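Local structure of BF1531-like N-terminal domain-containing protein (Bacteroides fragilis, 3SLR) at residues D107-V112 and T152-E157; P129-T134 and Y180-M185; Q262-K267 and Y366-N371; E288-E291 and E295-L298; M343-E346 and T352-E355. The protein is of unknown function but binds magnesium in a HAD-like phosphatase domain joined to an FkbH-type N-terminal domain, and may hydrolyse ester bonds. All coordinates share one frame; numbering follows the deposited sequence.

Interaction 1 of 5, residues D107-V112 and T152-E157; sequences DRLDFV and TKLNYE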
# COMPACT_ATOMS: atom_id res chain seq x y z
N ASP A 107 4.73 23.98 -13.25
CA ASP A 107 3.48 24.64 -12.88
C ASP A 107 2.66 23.80 -11.90
O ASP A 107 2.08 24.33 -10.93
CB ASP A 107 2.64 24.95 -14.12
CG ASP A 107 3.22 26.07 -14.96
OD1 ASP A 107 4.14 26.79 -14.49
OD2 ASP A 107 2.76 26.25 -16.11
N ARG A 108 2.58 22.50 -12.16
CA ARG A 108 1.82 21.59 -11.32
C ARG A 108 2.50 21.54 -9.95
O ARG A 108 1.82 21.61 -8.91
CB ARG A 108 1.75 20.20 -11.97
CG ARG A 108 1.00 19.13 -11.17
CD ARG A 108 -0.40 19.58 -10.74
NE ARG A 108 -1.24 20.14 -11.82
CZ ARG A 108 -2.09 19.44 -12.57
NH1 ARG A 108 -2.21 18.13 -12.43
NH2 ARG A 108 -2.82 20.06 -13.50
N LEU A 109 3.83 21.47 -9.95
CA LEU A 109 4.59 21.45 -8.70
C LEU A 109 4.36 22.73 -7.91
O LEU A 109 4.24 22.69 -6.69
CB LEU A 109 6.08 21.23 -8.97
CG LEU A 109 6.47 19.83 -9.45
CD1 LEU A 109 7.86 19.86 -10.04
CD2 LEU A 109 6.40 18.84 -8.29
N ASP A 110 4.30 23.87 -8.59
CA ASP A 110 3.98 25.12 -7.92
C ASP A 110 2.62 25.05 -7.23
O ASP A 110 2.46 25.51 -6.09
CB ASP A 110 4.02 26.31 -8.90
CG ASP A 110 5.44 26.73 -9.26
OD1 ASP A 110 6.39 26.31 -8.57
OD2 ASP A 110 5.60 27.49 -10.24
N PHE A 111 1.63 24.48 -7.91
CA PHE A 111 0.31 24.38 -7.30
C PHE A 111 0.36 23.48 -6.07
O PHE A 111 -0.24 23.78 -5.03
CB PHE A 111 -0.74 23.85 -8.27
CG PHE A 111 -2.07 23.63 -7.61
CD1 PHE A 111 -2.87 24.71 -7.28
CD2 PHE A 111 -2.49 22.36 -7.26
CE1 PHE A 111 -4.09 24.53 -6.63
CE2 PHE A 111 -3.70 22.16 -6.61
CZ PHE A 111 -4.51 23.25 -6.29
N VAL A 112 1.07 22.36 -6.19
CA VAL A 112 1.20 21.45 -5.05
C VAL A 112 1.85 22.15 -3.85
O VAL A 112 1.38 22.01 -2.71
CB VAL A 112 1.95 20.17 -5.44
CG1 VAL A 112 2.21 19.30 -4.21
CG2 VAL A 112 1.16 19.41 -6.49
N THR A 152 7.85 12.26 -15.72
CA THR A 152 8.94 11.66 -14.96
C THR A 152 9.57 12.68 -14.01
O THR A 152 9.83 12.38 -12.84
CB THR A 152 10.00 11.09 -15.92
OG1 THR A 152 9.37 10.16 -16.81
CG2 THR A 152 11.13 10.37 -15.14
N LYS A 153 9.79 13.89 -14.50
CA LYS A 153 10.24 15.00 -13.67
C LYS A 153 9.23 15.28 -12.55
O LYS A 153 9.60 15.40 -11.37
CB LYS A 153 10.43 16.26 -14.53
CG LYS A 153 10.69 17.54 -13.73
CD LYS A 153 10.93 18.73 -14.67
CE LYS A 153 10.95 20.06 -13.91
NZ LYS A 153 11.23 21.22 -14.82
N LEU A 154 7.96 15.39 -12.92
CA LEU A 154 6.90 15.67 -11.94
C LEU A 154 6.88 14.64 -10.80
O LEU A 154 6.83 15.01 -9.63
CB LEU A 154 5.54 15.73 -12.64
CG LEU A 154 4.28 15.95 -11.80
CD1 LEU A 154 4.37 17.22 -10.97
CD2 LEU A 154 3.07 16.00 -12.71
N ASN A 155 6.91 13.35 -11.12
CA ASN A 155 6.81 12.33 -10.08
C ASN A 155 8.01 12.35 -9.15
O ASN A 155 7.89 12.11 -7.94
CB ASN A 155 6.61 10.93 -10.67
CG ASN A 155 5.17 10.66 -11.02
OD1 ASN A 155 4.27 11.03 -10.27
ND2 ASN A 155 4.94 10.04 -12.18
N TYR A 156 9.18 12.63 -9.72
CA TYR A 156 10.40 12.73 -8.93
C TYR A 156 10.31 13.91 -7.96
O TYR A 156 10.54 13.75 -6.76
CB TYR A 156 11.63 12.86 -9.83
CG TYR A 156 12.91 13.17 -9.08
CD1 TYR A 156 13.45 12.27 -8.17
CD2 TYR A 156 13.59 14.37 -9.29
CE1 TYR A 156 14.62 12.56 -7.47
CE2 TYR A 156 14.75 14.67 -8.61
CZ TYR A 156 15.26 13.76 -7.70
OH TYR A 156 16.41 14.07 -7.04
N GLU A 157 9.97 15.08 -8.46
CA GLU A 157 9.89 16.27 -7.61
C GLU A 157 8.76 16.18 -6.58
O GLU A 157 8.88 16.73 -5.49
CB GLU A 157 9.75 17.54 -8.44
CG GLU A 157 10.97 17.84 -9.31
CD GLU A 157 12.26 18.02 -8.52
OE1 GLU A 157 12.21 18.14 -7.27
OE2 GLU A 157 13.34 18.04 -9.15

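Interaction 2 of 5, residues P129-T134 and Y180-M185; sequences PEIEDT and YGRNFM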
# COMPACT_ATOMS: atom_id res chain seq x y z
N PRO A 129 0.56 7.73 -12.70
CA PRO A 129 1.02 6.62 -13.54
C PRO A 129 1.31 7.11 -14.96
O PRO A 129 0.56 7.94 -15.49
CB PRO A 129 -0.19 5.67 -13.59
CG PRO A 129 -1.13 6.15 -12.50
CD PRO A 129 -0.85 7.61 -12.30
N GLU A 130 2.37 6.61 -15.57
CA GLU A 130 2.72 7.12 -16.89
C GLU A 130 1.72 6.65 -17.96
O GLU A 130 1.40 5.47 -18.03
CB GLU A 130 4.14 6.71 -17.28
CG GLU A 130 4.54 7.20 -18.70
CD GLU A 130 5.96 6.83 -19.08
OE1 GLU A 130 6.73 6.44 -18.18
OE2 GLU A 130 6.30 6.91 -20.29
N ILE A 131 1.22 7.59 -18.75
CA ILE A 131 0.59 7.22 -20.01
C ILE A 131 1.60 7.56 -21.10
O ILE A 131 1.91 8.73 -21.32
CB ILE A 131 -0.74 7.97 -20.26
CG1 ILE A 131 -1.75 7.67 -19.14
CG2 ILE A 131 -1.31 7.62 -21.65
CD1 ILE A 131 -2.96 8.59 -19.16
N GLU A 132 2.16 6.54 -21.73
CA GLU A 132 3.13 6.77 -22.79
C GLU A 132 2.36 7.11 -24.07
O GLU A 132 1.63 6.27 -24.60
CB GLU A 132 4.01 5.54 -23.01
CG GLU A 132 4.95 5.73 -24.19
CD GLU A 132 5.84 4.54 -24.45
OE1 GLU A 132 5.35 3.40 -24.39
OE2 GLU A 132 7.03 4.77 -24.71
N ASP A 133 2.50 8.34 -24.57
CA ASP A 133 1.67 8.76 -25.70
C ASP A 133 2.25 8.30 -27.05
O ASP A 133 1.59 8.38 -28.09
CB ASP A 133 1.38 10.26 -25.68
CG ASP A 133 2.62 11.13 -25.83
OD1 ASP A 133 3.71 10.61 -26.15
OD2 ASP A 133 2.47 12.36 -25.66
N THR A 134 3.48 7.79 -26.99
CA THR A 134 4.24 7.37 -28.17
C THR A 134 4.35 8.42 -29.29
O THR A 134 4.62 8.06 -30.43
CB THR A 134 3.72 6.05 -28.80
OG1 THR A 134 2.48 6.27 -29.49
CG2 THR A 134 3.56 4.96 -27.72
N TYR A 180 -0.59 -3.67 -11.83
CA TYR A 180 -1.82 -4.13 -12.47
C TYR A 180 -1.90 -3.73 -13.95
O TYR A 180 -2.51 -4.44 -14.75
CB TYR A 180 -3.04 -3.56 -11.75
CG TYR A 180 -3.21 -4.09 -10.35
CD1 TYR A 180 -2.68 -3.40 -9.26
CD2 TYR A 180 -3.86 -5.29 -10.12
CE1 TYR A 180 -2.83 -3.90 -7.97
CE2 TYR A 180 -4.02 -5.79 -8.84
CZ TYR A 180 -3.50 -5.09 -7.77
OH TYR A 180 -3.66 -5.60 -6.50
N GLY A 181 -1.31 -2.59 -14.29
CA GLY A 181 -1.35 -2.09 -15.66
C GLY A 181 -2.55 -1.20 -15.92
O GLY A 181 -3.64 -1.44 -15.40
N ARG A 182 -2.35 -0.18 -16.75
CA ARG A 182 -3.45 0.70 -17.12
C ARG A 182 -4.56 -0.08 -17.82
O ARG A 182 -5.72 0.26 -17.69
CB ARG A 182 -2.94 1.86 -17.99
CG ARG A 182 -4.03 2.89 -18.31
CD ARG A 182 -3.46 4.14 -18.99
NE ARG A 182 -3.01 3.88 -20.36
CZ ARG A 182 -1.75 3.67 -20.71
NH1 ARG A 182 -0.78 3.65 -19.80
NH2 ARG A 182 -1.45 3.44 -21.99
N ASN A 183 -4.21 -1.14 -18.53
CA ASN A 183 -5.22 -2.00 -19.16
C ASN A 183 -6.28 -2.50 -18.16
O ASN A 183 -7.43 -2.73 -18.53
CB ASN A 183 -4.57 -3.19 -19.89
CG ASN A 183 -3.91 -2.78 -21.20
OD1 ASN A 183 -4.12 -1.68 -21.69
ND2 ASN A 183 -3.12 -3.68 -21.77
N PHE A 184 -5.89 -2.62 -16.90
CA PHE A 184 -6.79 -3.07 -15.84
C PHE A 184 -7.35 -1.89 -15.03
O PHE A 184 -8.51 -1.91 -14.61
CB PHE A 184 -6.04 -4.04 -14.91
CG PHE A 184 -6.76 -4.35 -13.62
CD1 PHE A 184 -7.59 -5.46 -13.52
CD2 PHE A 184 -6.61 -3.52 -12.52
CE1 PHE A 184 -8.25 -5.74 -12.34
CE2 PHE A 184 -7.28 -3.80 -11.34
CZ PHE A 184 -8.09 -4.91 -11.25
N MSE A 185 -6.53 -0.86 -14.82
CA MSE A 185 -6.90 0.24 -13.94
C MSE A 185 -7.88 1.22 -14.58
O MSE A 185 -8.61 1.92 -13.88
CB MSE A 185 -5.64 1.02 -13.52
CG MSE A 185 -4.59 0.20 -12.80
SE MSE A 185 -5.06 -0.32 -10.99
CE MSE A 185 -5.27 1.44 -10.16
O HOH W 1 -0.72 4.39 -16.79
O HOH W 2 0.99 3.62 -23.62

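Interaction 3 of 5, residues Q262-K267 and Y366-N371; sequences QEWVKK and YLYTLN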
# COMPACT_ATOMS: atom_id res chain seq x y z
N GLN A 262 12.90 -13.97 1.44
CA GLN A 262 13.67 -13.65 2.64
C GLN A 262 14.30 -12.26 2.53
O GLN A 262 14.44 -11.57 3.53
CB GLN A 262 14.77 -14.68 2.89
CG GLN A 262 14.27 -15.98 3.46
CD GLN A 262 15.40 -16.88 3.92
OE1 GLN A 262 16.45 -16.40 4.36
NE2 GLN A 262 15.18 -18.18 3.85
N GLU A 263 14.68 -11.86 1.32
CA GLU A 263 15.25 -10.52 1.12
C GLU A 263 14.23 -9.41 1.42
O GLU A 263 14.59 -8.34 1.90
CB GLU A 263 15.81 -10.38 -0.30
CG GLU A 263 17.05 -11.23 -0.50
CD GLU A 263 17.46 -11.37 -1.96
OE1 GLU A 263 16.67 -10.98 -2.86
OE2 GLU A 263 18.57 -11.89 -2.20
N TRP A 264 12.96 -9.67 1.11
CA TRP A 264 11.88 -8.76 1.45
C TRP A 264 11.73 -8.67 2.97
O TRP A 264 11.59 -7.58 3.53
CB TRP A 264 10.58 -9.26 0.80
CG TRP A 264 9.36 -8.39 1.01
CD1 TRP A 264 9.07 -7.23 0.35
CD2 TRP A 264 8.27 -8.63 1.90
NE1 TRP A 264 7.87 -6.73 0.79
CE2 TRP A 264 7.35 -7.57 1.74
CE3 TRP A 264 7.97 -9.64 2.82
CZ2 TRP A 264 6.16 -7.49 2.46
CZ3 TRP A 264 6.79 -9.56 3.54
CH2 TRP A 264 5.90 -8.49 3.35
N VAL A 265 11.79 -9.81 3.64
CA VAL A 265 11.68 -9.84 5.10
C VAL A 265 12.84 -9.05 5.72
O VAL A 265 12.66 -8.28 6.67
CB VAL A 265 11.63 -11.27 5.63
CG1 VAL A 265 11.65 -11.29 7.18
CG2 VAL A 265 10.37 -11.97 5.09
N LYS A 266 14.02 -9.24 5.15
CA LYS A 266 15.21 -8.54 5.60
C LYS A 266 15.02 -7.02 5.52
O LYS A 266 15.45 -6.30 6.42
CB LYS A 266 16.42 -8.96 4.75
CG LYS A 266 17.72 -8.25 5.11
CD LYS A 266 18.88 -8.80 4.27
CE LYS A 266 20.23 -8.44 4.89
NZ LYS A 266 20.86 -7.29 4.20
N LYS A 267 14.41 -6.54 4.44
CA LYS A 267 14.12 -5.10 4.34
C LYS A 267 13.18 -4.62 5.46
O LYS A 267 13.36 -3.54 6.00
CB LYS A 267 13.57 -4.73 2.97
CG LYS A 267 14.63 -4.72 1.87
CD LYS A 267 14.04 -4.25 0.53
CE LYS A 267 13.10 -5.29 -0.08
NZ LYS A 267 12.62 -4.85 -1.45
N TYR A 366 1.76 -11.47 -4.42
CA TYR A 366 0.51 -11.44 -3.68
C TYR A 366 0.59 -10.48 -2.47
O TYR A 366 -0.29 -9.66 -2.27
CB TYR A 366 0.08 -12.84 -3.22
CG TYR A 366 -1.01 -12.78 -2.19
CD1 TYR A 366 -2.30 -12.43 -2.54
CD2 TYR A 366 -0.74 -13.06 -0.85
CE1 TYR A 366 -3.32 -12.35 -1.59
CE2 TYR A 366 -1.75 -12.99 0.10
CZ TYR A 366 -3.03 -12.64 -0.28
OH TYR A 366 -4.02 -12.57 0.68
N LEU A 367 1.66 -10.59 -1.69
CA LEU A 367 1.84 -9.71 -0.54
C LEU A 367 1.86 -8.24 -0.97
O LEU A 367 1.38 -7.36 -0.25
CB LEU A 367 3.09 -10.08 0.25
CG LEU A 367 3.04 -11.45 0.92
CD1 LEU A 367 4.40 -11.81 1.50
CD2 LEU A 367 1.95 -11.49 2.02
N TYR A 368 2.41 -7.98 -2.15
CA TYR A 368 2.41 -6.62 -2.68
C TYR A 368 1.00 -6.04 -2.80
O TYR A 368 0.83 -4.83 -2.67
CB TYR A 368 3.10 -6.55 -4.04
CG TYR A 368 4.60 -6.75 -4.07
CD1 TYR A 368 5.38 -6.65 -2.92
CD2 TYR A 368 5.25 -7.02 -5.28
CE1 TYR A 368 6.77 -6.85 -2.98
CE2 TYR A 368 6.62 -7.20 -5.34
CZ TYR A 368 7.38 -7.10 -4.19
OH TYR A 368 8.75 -7.30 -4.27
N THR A 369 -0.00 -6.88 -3.07
CA THR A 369 -1.38 -6.41 -3.27
C THR A 369 -2.05 -5.99 -1.97
O THR A 369 -3.10 -5.33 -2.00
CB THR A 369 -2.30 -7.49 -3.92
OG1 THR A 369 -2.60 -8.52 -2.97
CG2 THR A 369 -1.64 -8.14 -5.16
N LEU A 370 -1.47 -6.36 -0.84
CA LEU A 370 -2.06 -6.09 0.47
C LEU A 370 -1.53 -4.84 1.17
O LEU A 370 -2.15 -4.34 2.12
CB LEU A 370 -1.85 -7.31 1.37
CG LEU A 370 -2.35 -8.66 0.83
CD1 LEU A 370 -2.07 -9.78 1.83
CD2 LEU A 370 -3.83 -8.60 0.49
N ASN A 371 -0.38 -4.34 0.73
CA ASN A 371 0.27 -3.17 1.35
C ASN A 371 0.25 -3.26 2.88
O ASN A 371 -0.32 -2.41 3.55
CB ASN A 371 -0.43 -1.88 0.91
CG ASN A 371 0.38 -0.64 1.24
OD1 ASN A 371 1.58 -0.59 0.99
ND2 ASN A 371 -0.28 0.37 1.81
O HOH W 3 11.05 -6.93 -2.36

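Interaction 4 of 5, residues E288-E291 and E295-L298; sequences EPFE and EMVL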
# COMPACT_ATOMS: atom_id res chain seq x y z
N GLU A 288 18.69 -24.58 13.32
CA GLU A 288 19.90 -25.06 12.65
C GLU A 288 20.19 -24.43 11.29
O GLU A 288 21.33 -24.05 11.03
CB GLU A 288 19.91 -26.59 12.56
CG GLU A 288 21.04 -27.22 13.36
CD GLU A 288 21.14 -28.71 13.13
OE1 GLU A 288 20.09 -29.36 12.92
OE2 GLU A 288 22.28 -29.23 13.16
N PRO A 289 19.17 -24.29 10.42
CA PRO A 289 19.46 -23.66 9.12
C PRO A 289 19.94 -22.22 9.26
O PRO A 289 20.84 -21.83 8.53
CB PRO A 289 18.12 -23.72 8.39
CG PRO A 289 17.37 -24.82 9.03
CD PRO A 289 17.79 -24.79 10.49
N PHE A 290 19.36 -21.46 10.18
CA PHE A 290 19.83 -20.10 10.44
C PHE A 290 21.30 -20.12 10.82
O PHE A 290 22.07 -19.26 10.40
CB PHE A 290 19.02 -19.43 11.57
CG PHE A 290 17.59 -19.16 11.22
CD1 PHE A 290 16.62 -20.14 11.38
CD2 PHE A 290 17.20 -17.92 10.72
CE1 PHE A 290 15.29 -19.90 11.06
CE2 PHE A 290 15.87 -17.66 10.41
CZ PHE A 290 14.91 -18.66 10.57
N GLU A 291 21.67 -21.10 11.63
CA GLU A 291 23.02 -21.20 12.18
C GLU A 291 24.04 -21.81 11.22
O GLU A 291 25.19 -21.38 11.20
CB GLU A 291 23.00 -22.02 13.48
CG GLU A 291 22.08 -21.48 14.57
CD GLU A 291 21.88 -22.47 15.71
OE1 GLU A 291 21.98 -23.69 15.47
OE2 GLU A 291 21.62 -22.02 16.85
N GLU A 295 23.30 -20.26 2.78
CA GLU A 295 22.40 -19.65 1.81
C GLU A 295 21.25 -18.91 2.45
O GLU A 295 20.50 -18.22 1.77
CB GLU A 295 21.85 -20.67 0.81
CG GLU A 295 22.76 -20.93 -0.39
CD GLU A 295 23.18 -19.66 -1.11
OE1 GLU A 295 22.34 -19.02 -1.77
OE2 GLU A 295 24.37 -19.30 -1.02
N MSE A 296 21.09 -19.04 3.77
CA MSE A 296 20.06 -18.28 4.46
C MSE A 296 20.34 -16.78 4.35
O MSE A 296 21.46 -16.32 4.59
CB MSE A 296 19.97 -18.69 5.94
CG MSE A 296 19.43 -20.10 6.16
SE MSE A 296 17.52 -20.26 5.82
CE MSE A 296 16.83 -19.22 7.34
N VAL A 297 19.32 -16.01 3.99
CA VAL A 297 19.42 -14.55 4.03
C VAL A 297 19.16 -14.07 5.45
O VAL A 297 19.93 -13.28 6.01
CB VAL A 297 18.44 -13.89 3.04
CG1 VAL A 297 18.49 -12.37 3.16
CG2 VAL A 297 18.80 -14.30 1.62
N LEU A 298 18.07 -14.55 6.04
CA LEU A 298 17.76 -14.26 7.44
C LEU A 298 18.70 -15.02 8.37
O LEU A 298 18.98 -16.20 8.15
CB LEU A 298 16.31 -14.63 7.73
CG LEU A 298 15.29 -13.84 6.91
CD1 LEU A 298 13.86 -14.28 7.20
CD2 LEU A 298 15.46 -12.36 7.18

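Interaction 5 of 5, residues M343-E346 and T352-E355; sequences MVRE and TVPE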
# COMPACT_ATOMS: atom_id res chain seq x y z
N MSE A 343 -6.89 -21.28 11.95
CA MSE A 343 -6.99 -21.34 13.40
C MSE A 343 -6.45 -20.06 14.06
O MSE A 343 -7.05 -19.58 15.03
CB MSE A 343 -6.36 -22.62 13.95
CG MSE A 343 -4.91 -22.51 14.35
SE MSE A 343 -4.75 -22.25 16.27
CE MSE A 343 -5.87 -23.72 16.89
N VAL A 344 -5.36 -19.48 13.55
CA VAL A 344 -4.90 -18.21 14.11
C VAL A 344 -5.95 -17.11 13.86
O VAL A 344 -6.19 -16.27 14.73
CB VAL A 344 -3.50 -17.80 13.58
CG1 VAL A 344 -3.17 -16.37 13.97
CG2 VAL A 344 -2.43 -18.76 14.10
N ARG A 345 -6.58 -17.13 12.69
CA ARG A 345 -7.63 -16.15 12.39
C ARG A 345 -8.76 -16.20 13.39
O ARG A 345 -9.24 -15.17 13.86
CB ARG A 345 -8.21 -16.40 11.01
CG ARG A 345 -7.34 -15.97 9.89
CD ARG A 345 -8.16 -15.67 8.66
NE ARG A 345 -7.29 -15.55 7.51
CZ ARG A 345 -6.97 -16.56 6.71
NH1 ARG A 345 -7.49 -17.76 6.94
NH2 ARG A 345 -6.16 -16.37 5.69
N GLU A 346 -9.22 -17.42 13.69
CA GLU A 346 -10.37 -17.59 14.56
C GLU A 346 -10.02 -17.35 16.01
O GLU A 346 -10.82 -16.78 16.76
CB GLU A 346 -10.94 -19.01 14.44
CG GLU A 346 -11.27 -19.46 13.04
CD GLU A 346 -11.73 -20.91 13.01
OE1 GLU A 346 -12.32 -21.36 14.02
OE2 GLU A 346 -11.50 -21.59 11.98
N THR A 352 -3.46 -10.06 11.48
CA THR A 352 -3.70 -10.13 10.05
C THR A 352 -3.03 -11.39 9.51
O THR A 352 -1.85 -11.62 9.73
CB THR A 352 -3.18 -8.87 9.34
OG1 THR A 352 -3.90 -7.74 9.84
CG2 THR A 352 -3.35 -8.97 7.82
N VAL A 353 -3.82 -12.23 8.83
CA VAL A 353 -3.33 -13.50 8.33
C VAL A 353 -3.56 -13.60 6.82
O VAL A 353 -4.60 -14.08 6.37
CB VAL A 353 -4.03 -14.68 9.03
CG1 VAL A 353 -3.37 -15.99 8.63
CG2 VAL A 353 -4.00 -14.51 10.56
N PRO A 354 -2.59 -13.14 6.03
CA PRO A 354 -2.76 -13.13 4.57
C PRO A 354 -3.01 -14.52 4.00
O PRO A 354 -2.40 -15.49 4.44
CB PRO A 354 -1.43 -12.56 4.07
CG PRO A 354 -1.03 -11.63 5.16
CD PRO A 354 -1.40 -12.37 6.44
N GLU A 355 -3.90 -14.58 3.02
CA GLU A 355 -4.25 -15.83 2.35
C GLU A 355 -3.20 -16.11 1.27
O GLU A 355 -3.45 -15.90 0.08
CB GLU A 355 -5.65 -15.72 1.74
CG GLU A 355 -6.17 -16.97 1.06
CD GLU A 355 -6.32 -18.14 2.02
OE1 GLU A 355 -6.53 -17.92 3.23
OE2 GLU A 355 -6.22 -19.30 1.57
O HOH W 4 -6.33 -19.72 5.12

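Interaction 1 of 5, residues D107-V112 and T152-E157
Leu109 and Leu154 meet between two helices that run in nearly the same direction, their local axes inclined by 24° and 10.3 Å apart at closest approach. Leu109 is the largest contributor. Its first torsion of -70° places CG beside the backbone N and trans to the carbonyl carbon, and the branched end then reaches across to both Leu154 and Glu157. Leu109 CG lies 3.7 Å from Leu154 CD1, and the two side chains run past one another, pointing opposite ways. The fork of Leu109 also straddles the base of Glu157, with Leu109 CD1 3.4 Å and Leu109 CD2 3.6 Å from Glu157 CB. Only the aliphatic start of the glutamate is used here: its chain crosses that of Leu109 at about a right angle and bends at CG, taking the carboxylate away to a hydrogen bond between OE1 and Asn160. The helices, 104-118 and 147-164, precede and follow strand 122-126 and are successive crossover helices of the parallel five-stranded sheet of the N-terminal domain, with strand order 2-1-3-4-5, which belongs by family to the SGNH-hydrolase clan. Arg108 adds a second aliphatic patch, its CG resting 3.9 Å from Leu154 CD1 and slightly farther from CD2. Two successive bends then turn its guanidinium away from helix 147-164, and NH1 is hydrogen-bonded to Tyr128 OH. Leu89 of helix 86-94 packs on both Arg108 and Leu154, while Ile161, one turn beyond Glu157, touches Leu109. At the flank, Lys153 NZ forms a salt bridge with Asp106.

Interaction 2 of 5, residues P129-T134 and Y180-M185
Glu130 meets Arg182 through its backbone carbonyl and a bridging water. Water 1 donates to Glu130 O at 2.7 Å and accepts from Arg182 NH1 at 3.1 Å, lying at the edge of the guanidinium and in its plane. The direct approach of Glu130 O to NH1 has a poor angle for a hydrogen bond, so the water makes the polar link. The carboxylate of Glu130 is engaged with Thr148 OG1. Ile131 comes next and supplies the apolar half of the contact. Its side chain crosses that of Arg182 at about a right angle: Ile131 CG1 touches Arg182 CD at 3.9 Å, while Ile131 CG2 sits over the centre of one guanidinium face, 4.1 Å above the plane. Ile131 also packs on Thr86 and Leu90 of helix 86-94. At Glu132 the carbonyl is again what counts, for water 2 donates to Glu132 O and accepts from Arg182 NH2, each at 2.9 Å. Arg182 reaches this loop, which follows strand 122-126 of the FkbH-type N-terminal domain, because its chain is extended as far as CD and then bends at chi3 (70°), laying the guanidinium along the backbone. It starts from the first turn of the short helix 182-185, where Gly181 is the N-cap and its carbonyl O accepts from both Phe184 N and Met185 N. With no direct hydrogen bond or salt bridge between the segments, the charge is met through water-bridged backbone oxygens, while Ile131 CG2 covers one guanidinium face; the link is hydrated and solvent-mediated, and so probably adaptable.

Interaction 3 of 5, residues Q262-K267 and Y366-N371
Trp264 and Tyr368 form an offset edge-to-face aromatic pair, with the edge of Tyr368 turned toward the indole face. The centroids of the five-membered ring of Trp264 and the ring of Tyr368 are 5.8 Å apart, and the planes are inclined at 63°. Trp264 NE1 lies 3.9 Å from Tyr368 CE1, close to the plane of the phenol ring. Extended away from its backbone N (chi1 -177°), the indole spans the gap between the helices, whose nearest CA atoms, those of Trp264 and Leu367, are 10.3 Å apart. Apolar packing occupies the six-membered end of the indole, where Leu367 CD1 approaches Trp264 CZ3 to 3.9 Å and CH2 only slightly less closely. Helix 255-270 connects strands 224-227 and 274-280 of the HAD-like domain's parallel sheet, and helix 363-368 comes after the last of its strands, near the end of the chain. Leu367 is the buried member of the trio, its side chain about 14 Å from a bound magnesium ion. The polar link lies on the solvent side: water 3 accepts from Lys267 NZ at 2.8 Å and is hydrogen-bonded to Tyr368 OH at 3.0 Å.

Interaction 4 of 5, residues E288-E291 and E295-L298
Met296, deposited as selenomethionine, plants its terminal methyl on the face of Phe290. The fit is close: Met296 CE stands 3.6 Å from the ring centroid and only 14° off the ring normal, a CH-pi contact centred on the ring. SE lies behind it above the same face, 5.4 Å from the centroid, so the pair is a Met-aromatic contact led by the methyl. Bends at chi2 and chi3 (-72° and -69°) fold the Met296 chain back to bring CE there. Its root is close too, Met296 CG being 3.3 Å from Pro289 O. Leu298 O, a buried carbonyl without a polar partner, comes equally near, 3.6 Å from Phe290 CD2. Beyond this the contact slackens. The Pro289 ring only grazes the selenium, CB to Met296 SE being 4.4 Å, and Leu298 lies beside Phe290 pointing the same way, with Leu298 CB 4.1 Å from Phe290 CE2. Exposed Glu291, ending one segment, and Glu295, beginning the other, mark the solvent side. In this HAD-like domain the Pro289 side chain lies about 7 Å from that of the magnesium ligand Asp230. Helix 283-292 is kinked here: Pro289 has no N-H to give, and Phe290 N makes no bond to the preceding turn. Phe306 of strand 305-309 meets Phe290 edge-to-face, and Gln262 OE1 accepts from Val297 N and Leu298 N, lodging loop 295-298 between helix 283-292 and helix 255-270.

Interaction 5 of 5, residues M343-E346 and T352-E355
Val353 O is gripped from one side chain twice, by Arg345 NH2 at 2.9 Å and, weakly, by Arg345 NE at 3.3 Å. The same NH2 forms a salt bridge with Glu355 OE1, also 2.9 Å away; NH2 meets OE1 almost end-on to the C-O bond, and OE1 sits 28° out of the guanidinium plane. Water 4 bridges the same pair, donating to Glu355 OE1 at 2.6 Å and accepting from Arg345 NH1. Carboxylate and guanidinium planes are 30° apart, and Glu355 OE2 has its own salt bridge to Arg341, so the carboxylate is shared by two arginines and probably stays ionised. An extended chain from CG to NE takes Arg345 past Val353, whose CB is 3.7 Å from Arg345 CG and whose CG1 lies over one face of the guanidinium, toward its rim. Deeper in, Val344 CG1 and Val353 CG2 touch at 4.0 Å, both side chains leaning on Phe333. Helix 338-347 follows strand 331-334, and Thr352 is bonded through its backbone to Met331 and Phe333 of that strand; the contact clamps a helix and its returning chain at the sheet edge of a HAD-like domain, with Val353 about 6 Å from the side chain of Asp335, a magnesium-binding residue in another structure.

Interactions 1 and 2 lie in the N-terminal domain and the other three in the HAD-like domain. Interactions 4 and 5 are buried, interactions 1 and 3 partly so, and interaction 2 is a surface contact. Chemistry follows place: interaction 1 is aliphatic, interaction 4 a methyl-on-ring fit, interaction 3 aromatic with a water bridge on its exposed side, interaction 2 pairs isoleucine packing on a guanidinium with water bridges, and interaction 5 joins a salt bridge to valine packing. Helix 255-270, part of interaction 3, reaches interaction 4 through Gln262 and Val265; interactions 3 and 5 meet where Leu367 and Leu370 pack on Pro354. Tyr180 OH against Thr369 CB, 3.5 Å apart, brings interactions 2 and 3 together across the domains.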